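Local coordinates for protein putative 5-dehydro-2-deoxygluconokinase (PDB 2QCV) that probably phosphorylates 5-dehydro-2-deoxy-D-gluconate with ATP, a step of myo-inositol breakdown, as a kinase of the PfkB carbohydrate kinase family, at residues A[77-80]-A[81-85]; A[85-88]-A[89-92]; A[132-135]-A[136-139]; A[158-161]-A[162-166]. All blocks are in the same frame, centred on the assembly; numbering follows the deposited sequence.

Contact 1 (A[77-80]-A[81-85]); sequences ESYM and RGVGV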
loop_
_atom_site.group_PDB
_atom_site.type_symbol
_atom_site.label_atom_id
_atom_site.label_comp_id
_atom_site.label_asym_id
_atom_site.label_seq_id
_atom_site.Cartn_x
_atom_site.Cartn_y
_atom_site.Cartn_z
ATOM N N GLU A 77 8.088 24.126 -13.506
ATOM C CA GLU A 77 9.089 24.155 -14.588
ATOM C C GLU A 77 9.184 25.544 -15.211
ATOM O O GLU A 77 10.267 26.064 -15.428
ATOM C CB GLU A 77 8.766 23.120 -15.681
ATOM C CG GLU A 77 9.857 22.960 -16.755
ATOM C CD GLU A 77 9.887 24.065 -17.798
ATOM O OE1 GLU A 77 8.808 24.658 -18.136
ATOM O OE2 GLU A 77 11.009 24.376 -18.292
ATOM N N SER A 78 8.036 26.150 -15.509
ATOM C CA SER A 78 8.015 27.439 -16.164
ATOM C C SER A 78 8.585 28.555 -15.305
ATOM O O SER A 78 9.292 29.435 -15.816
ATOM C CB SER A 78 6.595 27.764 -16.626
ATOM O OG SER A 78 6.174 26.758 -17.531
ATOM N N TYR A 79 8.274 28.530 -14.007
ATOM C CA TYR A 79 8.799 29.502 -13.066
ATOM C C TYR A 79 10.325 29.383 -12.922
ATOM O O TYR A 79 11.054 30.376 -13.016
ATOM C CB TYR A 79 8.163 29.345 -11.674
ATOM C CG TYR A 79 8.667 30.425 -10.739
ATOM C CD1 TYR A 79 8.083 31.680 -10.721
ATOM C CD2 TYR A 79 9.769 30.216 -9.936
ATOM C CE1 TYR A 79 8.576 32.687 -9.902
ATOM C CE2 TYR A 79 10.267 31.214 -9.126
ATOM C CZ TYR A 79 9.667 32.453 -9.123
ATOM O OH TYR A 79 10.159 33.435 -8.292
HETATM N N MSE A 80 10.813 28.173 -12.640
HETATM C CA MSE A 80 12.251 27.973 -12.509
HETATM C C MSE A 80 13.005 28.388 -13.767
HETATM O O MSE A 80 14.014 29.077 -13.680
HETATM C CB MSE A 80 12.517 26.513 -12.131
HETATM C CG MSE A 80 11.960 26.210 -10.763
HETATM SE SE MSE A 80 12.307 24.340 -10.203
HETATM C CE MSE A 80 14.004 24.716 -9.416
ATOM N N ARG A 81 12.508 27.992 -14.936
ATOM C CA ARG A 81 13.092 28.390 -16.197
ATOM C C ARG A 81 13.074 29.911 -16.356
ATOM O O ARG A 81 14.052 30.521 -16.799
ATOM C CB ARG A 81 12.350 27.744 -17.361
ATOM C CG ARG A 81 12.889 28.182 -18.724
ATOM C CD ARG A 81 12.551 27.197 -19.793
ATOM N NE ARG A 81 11.166 26.761 -19.700
ATOM C CZ ARG A 81 10.117 27.434 -20.149
ATOM N NH1 ARG A 81 10.265 28.599 -20.762
ATOM N NH2 ARG A 81 8.898 26.927 -19.980
ATOM N N GLY A 82 11.971 30.522 -15.957
ATOM C CA GLY A 82 11.811 31.963 -16.096
ATOM C C GLY A 82 12.748 32.746 -15.200
ATOM O O GLY A 82 13.058 33.877 -15.515
ATOM N N VAL A 83 13.190 32.179 -14.069
ATOM C CA VAL A 83 14.168 32.853 -13.225
ATOM C C VAL A 83 15.619 32.402 -13.491
ATOM O O VAL A 83 16.547 32.778 -12.758
ATOM C CB VAL A 83 13.860 32.747 -11.708
ATOM C CG1 VAL A 83 12.550 33.350 -11.429
ATOM C CG2 VAL A 83 13.917 31.285 -11.194
ATOM N N GLY A 84 15.807 31.596 -14.537
ATOM C CA GLY A 84 17.134 31.336 -15.074
ATOM C C GLY A 84 17.715 30.021 -14.577
ATOM O O GLY A 84 18.898 29.760 -14.787
ATOM N N VAL A 85 16.905 29.179 -13.937
ATOM C CA VAL A 85 17.378 27.841 -13.538
ATOM C C VAL A 85 17.261 26.908 -14.746
ATOM O O VAL A 85 16.263 26.944 -15.442
ATOM C CB VAL A 85 16.591 27.269 -12.335
ATOM C CG1 VAL A 85 17.090 25.876 -11.964
ATOM C CG2 VAL A 85 16.700 28.164 -11.119
#
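Glu77 and Arg81 form an i to i+4 salt bridge on the last turn of helix 71-82, which a Schellman motif then closes. The glutamate chain starts with CG anti to the backbone N (chi1 -172°), and the bend at chi2 turns the carboxylate along the helix toward Arg81. The arginine CB rests 3.3 Å from Glu77 O, the acceptor of its own backbone N. From there the chain sets out extended (chi1 177°), CD lies beside Glu77 OE2, and a bend at chi3 places NE to donate to that oxygen at 2.8 Å. NH2 completes a side-on, two-nitrogen grip by donating to Glu77 OE1 at 2.9 Å. Both oxygens use their syn lone pairs, and carboxylate and guanidinium are nearly coplanar, 19° between planes. OE2 also bonds Thr87 OG1, so the hydroxyl of the following loop fixes the acid as well.

One turn on, Val83 lays CG1 over a face of the Tyr79 ring in a CH-pi contact, 4.2 Å from the centroid. Selenomethionine Met80 reaches into the core between helix 46-56 and Phe63, a place suited to a long, flexible apolar chain, and its CB meets Val85 CB. Gly84 turns the chain at positive phi, where a side chain would jam against the preceding carbonyl. The closing bonds run from Gly84 N to Arg81 O and, at 2.9 Å, from Val85 N to Met80 O.

Contact 2 (A[85-88]-A[89-92]); sequences VDTS and NLVV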
loop_
_atom_site.group_PDB
_atom_site.type_symbol
_atom_site.label_atom_id
_atom_site.label_comp_id
_atom_site.label_asym_id
_atom_site.label_seq_id
_atom_site.Cartn_x
_atom_site.Cartn_y
_atom_site.Cartn_z
ATOM N N VAL A 85 16.905 29.179 -13.937
ATOM C CA VAL A 85 17.378 27.841 -13.538
ATOM C C VAL A 85 17.261 26.908 -14.746
ATOM O O VAL A 85 16.263 26.944 -15.442
ATOM C CB VAL A 85 16.591 27.269 -12.335
ATOM C CG1 VAL A 85 17.090 25.876 -11.964
ATOM C CG2 VAL A 85 16.700 28.164 -11.119
ATOM N N ASP A 86 18.265 26.063 -14.998
ATOM C CA ASP A 86 18.156 25.038 -16.042
ATOM C C ASP A 86 17.169 23.949 -15.610
ATOM O O ASP A 86 17.332 23.355 -14.544
ATOM C CB ASP A 86 19.520 24.419 -16.319
ATOM C CG ASP A 86 19.495 23.435 -17.469
ATOM O OD1 ASP A 86 19.035 22.287 -17.282
ATOM O OD2 ASP A 86 19.962 23.803 -18.561
ATOM N N THR A 87 16.164 23.679 -16.460
ATOM C CA THR A 87 15.116 22.696 -16.160
ATOM C C THR A 87 15.194 21.453 -17.057
ATOM O O THR A 87 14.259 20.629 -17.073
ATOM C CB THR A 87 13.708 23.341 -16.267
ATOM O OG1 THR A 87 13.450 23.809 -17.616
ATOM C CG2 THR A 87 13.590 24.480 -15.239
ATOM N N SER A 88 16.311 21.298 -17.757
ATOM C CA SER A 88 16.546 20.162 -18.660
ATOM C C SER A 88 16.462 18.777 -18.011
ATOM O O SER A 88 16.143 17.796 -18.690
ATOM C CB SER A 88 17.901 20.295 -19.382
ATOM O OG SER A 88 18.977 20.080 -18.508
ATOM N N ASN A 89 16.704 18.695 -16.712
ATOM C CA ASN A 89 16.714 17.412 -15.998
ATOM C C ASN A 89 15.581 17.301 -14.975
ATOM O O ASN A 89 15.611 16.504 -14.019
ATOM C CB ASN A 89 18.102 17.200 -15.368
ATOM C CG ASN A 89 19.122 16.654 -16.375
ATOM O OD1 ASN A 89 19.603 15.547 -16.198
ATOM N ND2 ASN A 89 19.448 17.432 -17.437
ATOM N N LEU A 90 14.540 18.108 -15.181
ATOM C CA LEU A 90 13.298 17.887 -14.500
ATOM C C LEU A 90 12.603 16.783 -15.265
ATOM O O LEU A 90 12.504 16.830 -16.490
ATOM C CB LEU A 90 12.432 19.115 -14.504
ATOM C CG LEU A 90 12.828 20.280 -13.661
ATOM C CD1 LEU A 90 11.646 21.297 -13.672
ATOM C CD2 LEU A 90 13.152 19.841 -12.263
ATOM N N VAL A 91 12.162 15.761 -14.569
ATOM C CA VAL A 91 11.501 14.649 -15.223
ATOM C C VAL A 91 10.026 14.669 -14.861
ATOM O O VAL A 91 9.657 14.873 -13.706
ATOM C CB VAL A 91 12.177 13.287 -14.876
ATOM C CG1 VAL A 91 12.356 13.112 -13.386
ATOM C CG2 VAL A 91 11.381 12.101 -15.458
ATOM N N VAL A 92 9.175 14.425 -15.850
ATOM C CA VAL A 92 7.728 14.421 -15.593
ATOM C C VAL A 92 7.250 13.024 -15.210
ATOM O O VAL A 92 7.474 12.032 -15.908
ATOM C CB VAL A 92 6.937 14.963 -16.769
ATOM C CG1 VAL A 92 5.429 14.950 -16.476
ATOM C CG2 VAL A 92 7.408 16.335 -17.097
HETATM O O HOH W 1 16.887 20.630 -14.625
#
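Ser88 OG is shared by two side chains, one before it and one after: it accepts from Asn89 ND2 at 2.9 Å and, in the conformer given for the acid, donates to Asp86 OD1. Its torsion sets this up, since chi1 of 71° tucks OG between its own backbone N and carbonyl carbon, within reach of both partners. OG lies in the amide plane of Asn89, 3° out of it, though the bond is bent at the hydrogen (148°). Asp86 OD1 takes two bonds of different kinds. The hydroxyl meets the syn lone pair of OD1, whereas Ser88 N, 2.9 Å from OD1, approaches from above the carboxylate plane. A lysine in place of Asn89 would probably leave Ser88 OG without its flat amide donor and disturb the packing against Tyr135.

A water adds a second span, donating to Asp86 O and accepting from Asn89 N at 2.9 Å. The turn itself is closed by Leu90 N, which bonds Thr87 O at 3.2 Å. Leu90 CD1 touches Thr87 CB at 3.9 Å, an apolar contact beside the helix, where the threonine methyl also meets Met80. Leu90 continues inward onto Phe63 and Ile67. Short polar residues thus shape the surface connection that carries the beta-alpha-beta unit from helix 71-82 into strand 90-92: an Asx turn at Asp86 running into a type I beta turn from Thr87 to Leu90.

Contact 3 (A[132-135]-A[136-139]); sequences NEAY and IRRS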
loop_
_atom_site.group_PDB
_atom_site.type_symbol
_atom_site.label_atom_id
_atom_site.label_comp_id
_atom_site.label_asym_id
_atom_site.label_seq_id
_atom_site.Cartn_x
_atom_site.Cartn_y
_atom_site.Cartn_z
ATOM N N ASN A 132 21.521 11.716 -14.234
ATOM C CA ASN A 132 22.417 11.771 -15.396
ATOM C C ASN A 132 23.829 12.263 -15.030
ATOM O O ASN A 132 24.026 13.437 -14.678
ATOM C CB ASN A 132 21.803 12.670 -16.465
ATOM C CG ASN A 132 22.527 12.576 -17.809
ATOM O OD1 ASN A 132 23.737 12.481 -17.865
ATOM N ND2 ASN A 132 21.759 12.559 -18.899
ATOM N N GLU A 133 24.811 11.387 -15.164
ATOM C CA GLU A 133 26.215 11.754 -14.902
ATOM C C GLU A 133 26.729 12.888 -15.762
ATOM O O GLU A 133 27.487 13.728 -15.251
ATOM C CB GLU A 133 27.124 10.529 -15.020
ATOM C CG GLU A 133 28.561 10.771 -14.637
ATOM C CD GLU A 133 29.322 9.475 -14.461
ATOM O OE1 GLU A 133 28.721 8.383 -14.738
ATOM O OE2 GLU A 133 30.466 9.552 -13.990
ATOM N N ALA A 134 26.304 12.936 -17.048
ATOM C CA ALA A 134 26.723 13.983 -17.983
ATOM C C ALA A 134 26.246 15.363 -17.551
ATOM O O ALA A 134 26.892 16.363 -17.849
ATOM C CB ALA A 134 26.227 13.668 -19.434
ATOM N N TYR A 135 25.157 15.409 -16.787
ATOM C CA TYR A 135 24.619 16.669 -16.301
ATOM C C TYR A 135 25.368 17.077 -15.056
ATOM O O TYR A 135 25.884 18.174 -14.960
ATOM C CB TYR A 135 23.161 16.500 -15.970
ATOM C CG TYR A 135 22.411 17.766 -15.662
ATOM C CD1 TYR A 135 22.421 18.842 -16.514
ATOM C CD2 TYR A 135 21.646 17.866 -14.504
ATOM C CE1 TYR A 135 21.654 19.981 -16.229
ATOM C CE2 TYR A 135 20.928 18.997 -14.223
ATOM C CZ TYR A 135 20.908 20.033 -15.091
ATOM O OH TYR A 135 20.127 21.127 -14.776
ATOM N N ILE A 136 25.437 16.177 -14.096
ATOM C CA ILE A 136 26.142 16.451 -12.830
ATOM C C ILE A 136 27.581 16.934 -13.032
ATOM O O ILE A 136 28.022 17.910 -12.420
ATOM C CB ILE A 136 26.101 15.188 -11.913
ATOM C CG1 ILE A 136 24.665 14.925 -11.448
ATOM C CG2 ILE A 136 27.083 15.302 -10.727
ATOM C CD1 ILE A 136 24.475 13.573 -10.661
ATOM N N ARG A 137 28.319 16.300 -13.935
ATOM C CA ARG A 137 29.701 16.686 -14.136
ATOM C C ARG A 137 29.952 18.085 -14.715
ATOM O O ARG A 137 31.089 18.518 -14.724
ATOM C CB ARG A 137 30.441 15.657 -14.956
ATOM C CG ARG A 137 30.050 15.622 -16.368
ATOM C CD ARG A 137 30.698 14.407 -17.021
ATOM N NE ARG A 137 30.353 14.363 -18.428
ATOM C CZ ARG A 137 30.271 13.242 -19.154
ATOM N NH1 ARG A 137 30.502 12.043 -18.617
ATOM N NH2 ARG A 137 29.925 13.321 -20.429
ATOM N N ARG A 138 28.904 18.771 -15.163
ATOM C CA ARG A 138 29.006 20.151 -15.661
ATOM C C ARG A 138 28.917 21.185 -14.571
ATOM O O ARG A 138 28.894 22.384 -14.845
ATOM C CB ARG A 138 27.851 20.405 -16.615
ATOM C CG ARG A 138 27.833 19.377 -17.691
ATOM C CD ARG A 138 27.283 19.880 -18.959
ATOM N NE ARG A 138 25.869 19.748 -19.076
ATOM C CZ ARG A 138 25.032 20.716 -19.450
ATOM N NH1 ARG A 138 25.418 21.964 -19.711
ATOM N NH2 ARG A 138 23.766 20.416 -19.539
ATOM N N SER A 139 28.842 20.730 -13.334
ATOM C CA SER A 139 28.673 21.623 -12.176
ATOM C C SER A 139 29.872 21.651 -11.212
ATOM O O SER A 139 30.581 20.668 -11.031
ATOM C CB SER A 139 27.419 21.248 -11.397
ATOM O OG SER A 139 27.111 22.252 -10.428
HETATM O O HOH W 2 32.076 11.373 -16.392
HETATM O O HOH W 3 28.852 16.519 -19.595
#
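A capped, very short helix, 133-136, leads into strand 139-145, and Arg137 folds back along it to lay one face of its guanidinium on Ala134 CA, 3.6 Å from its plane and offset toward the rim. The small alanine permits this approach, and its CB lies 3.8 Å from Arg137 NH2. The arginine reaches there because CG sits between the backbone N and carbonyl carbon (chi1 71°), while the chain runs extended to NE. Two waters bridge the group to the helix: one joins Arg137 NE to Ala134 O, and another joins NH1 to Glu133 OE2, weakly on the acid side. Glu133 has firmer partners in Asn168 and, by a salt bridge, Arg167.

At the start of the helix Asn132 is the N-cap, its OD1 accepting weakly from Ala134 N and Tyr135 N. Ile136 N bonds Asn132 O, and Arg138 N bonds Tyr135 O. A type I turn from Ile136 to Ser139 then lets the chain enter the main sheet of the ribokinase-like fold.

Arg138 bends at its third torsion and brings NH2 to the ring edge of Tyr135, 3.7 Å from CD1, with the two planes 63° apart. Arg138 CG packs 3.2 Å from Ala134 O. The aromatic ring suits a buried site because its apolar body also meets Phe12 and Ile15, while its OH bonds the backbone N of Phe63.

Contact 4 (A[158-161]-A[162-166]); sequences VLKA and IRLAK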
loop_
_atom_site.group_PDB
_atom_site.type_symbol
_atom_site.label_atom_id
_atom_site.label_comp_id
_atom_site.label_asym_id
_atom_site.label_seq_id
_atom_site.Cartn_x
_atom_site.Cartn_y
_atom_site.Cartn_z
ATOM N N VAL A 158 19.429 9.917 -4.944
ATOM C CA VAL A 158 20.380 10.812 -4.280
ATOM C C VAL A 158 21.709 10.118 -4.048
ATOM O O VAL A 158 22.774 10.690 -4.288
ATOM C CB VAL A 158 19.819 11.339 -2.949
ATOM C CG1 VAL A 158 20.876 12.075 -2.161
ATOM C CG2 VAL A 158 18.561 12.278 -3.234
ATOM N N LEU A 159 21.667 8.880 -3.563
ATOM C CA LEU A 159 22.922 8.162 -3.330
ATOM C C LEU A 159 23.712 8.010 -4.653
ATOM O O LEU A 159 24.972 8.104 -4.668
ATOM C CB LEU A 159 22.645 6.834 -2.610
ATOM C CG LEU A 159 22.095 6.905 -1.170
ATOM C CD1 LEU A 159 21.740 5.479 -0.662
ATOM C CD2 LEU A 159 23.122 7.577 -0.283
ATOM N N LYS A 160 23.006 7.738 -5.755
ATOM C CA LYS A 160 23.644 7.645 -7.062
ATOM C C LYS A 160 24.265 8.979 -7.465
ATOM O O LYS A 160 25.431 9.047 -7.867
ATOM C CB LYS A 160 22.662 7.182 -8.143
ATOM C CG LYS A 160 23.260 7.290 -9.539
ATOM C CD LYS A 160 22.328 6.643 -10.557
ATOM C CE LYS A 160 22.874 6.845 -11.999
ATOM N NZ LYS A 160 21.993 6.107 -13.006
ATOM N N ALA A 161 23.499 10.053 -7.329
ATOM C CA ALA A 161 24.001 11.424 -7.622
ATOM C C ALA A 161 25.298 11.771 -6.893
ATOM O O ALA A 161 26.230 12.287 -7.506
ATOM C CB ALA A 161 22.903 12.469 -7.324
ATOM N N ILE A 162 25.380 11.422 -5.610
ATOM C CA ILE A 162 26.555 11.694 -4.785
ATOM C C ILE A 162 27.768 10.940 -5.341
ATOM O O ILE A 162 28.827 11.519 -5.535
ATOM C CB ILE A 162 26.308 11.324 -3.287
ATOM C CG1 ILE A 162 25.286 12.287 -2.659
ATOM C CG2 ILE A 162 27.643 11.346 -2.505
ATOM C CD1 ILE A 162 24.660 11.763 -1.376
ATOM N N ARG A 163 27.598 9.654 -5.646
ATOM C CA ARG A 163 28.676 8.864 -6.249
ATOM C C ARG A 163 29.212 9.458 -7.562
ATOM O O ARG A 163 30.411 9.574 -7.767
ATOM C CB ARG A 163 28.245 7.437 -6.462
ATOM C CG ARG A 163 29.375 6.544 -7.024
ATOM C CD ARG A 163 28.878 5.134 -7.174
ATOM N NE ARG A 163 28.558 4.492 -5.897
ATOM C CZ ARG A 163 29.456 3.989 -5.054
ATOM N NH1 ARG A 163 30.753 4.097 -5.300
ATOM N NH2 ARG A 163 29.055 3.445 -3.928
ATOM N N LEU A 164 28.300 9.836 -8.436
ATOM C CA LEU A 164 28.626 10.425 -9.713
ATOM C C LEU A 164 29.308 11.767 -9.531
ATOM O O LEU A 164 30.318 12.051 -10.195
ATOM C CB LEU A 164 27.327 10.558 -10.558
ATOM C CG LEU A 164 26.904 9.359 -11.381
ATOM C CD1 LEU A 164 27.002 8.049 -10.615
ATOM C CD2 LEU A 164 25.482 9.615 -11.882
ATOM N N ALA A 165 28.817 12.585 -8.585
ATOM C CA ALA A 165 29.478 13.862 -8.270
ATOM C C ALA A 165 30.915 13.624 -7.849
ATOM O O ALA A 165 31.873 14.198 -8.394
ATOM C CB ALA A 165 28.694 14.639 -7.163
ATOM N N LYS A 166 31.096 12.744 -6.889
ATOM C CA LYS A 166 32.424 12.540 -6.328
ATOM C C LYS A 166 33.451 12.094 -7.364
ATOM O O LYS A 166 34.603 12.562 -7.357
ATOM C CB LYS A 166 32.352 11.561 -5.169
ATOM C CG LYS A 166 31.779 12.208 -3.907
ATOM C CD LYS A 166 31.336 11.181 -2.940
ATOM C CE LYS A 166 32.472 10.509 -2.195
ATOM N NZ LYS A 166 32.994 11.389 -1.145
#
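The backbone bonds between 158-161 and 162-166 are those of a regular alpha helix: Ile162 N to Val158 O, Arg163 N to Leu159 O, Leu164 N to Lys160 O at 3.0 Å and Ala165 N to Ala161 O at 2.8 Å.

Apolar contacts follow the same i to i+4 spacing. Val158 CG1 meets Ile162 CD1 at 3.9 Å, the isoleucine chain passing over Val158 O with CG1 only 3.4 Å from it. Both branched residues continue onto Val144, and Ala161 and Ala165 are small enough to bring the backbone close to Leu142. On another flank Leu164 sets both methyls against one side of the lysine chain: CD1 and CD2 each lie 4.0 Å from Lys160 CG, and CD2 reaches CE at 3.8 Å. Lys160 is fully extended, with chi1 171°, and so presents its methylenes to the leucine while carrying its amine outward. An alanine at Leu164 would probably open a gap beside those methylenes and against Glu133 CB.

Charges serve the subunit boundary. Lys160 NZ forms a salt bridge with Glu187 of the second subunit and also bonds Pro128 O, while Arg163 pairs with Glu198 of that subunit. Long basic chains suit this border because they can span the boundary. The whole is a helix of a beta-alpha-beta unit, with one side on strands 139-145 and 171-175 of the ribokinase-like sheet and another at the subunit boundary.

Overall arrangement
Contacts 1 and 2 belong to one beta-alpha-beta unit and share Val85: the first ends helix 71-82, the second leads into edge strand 90-92, and a side-chain hydrogen bond joins them. Contact 2 is a surface turn built from short polar side chains and water, whereas contact 4 is buried and mainly aliphatic, its charges turned to a second subunit. Contacts 1 and 3 are partly buried and mix both chemistries. Contact 3 touches both contact 2 and contact 4, with Tyr135 packing on Asn89 of the former and Ile136 on Ala161 and Ala165 of the latter. Contacts 1 and 4 do not touch; their centres are about 24 Å apart.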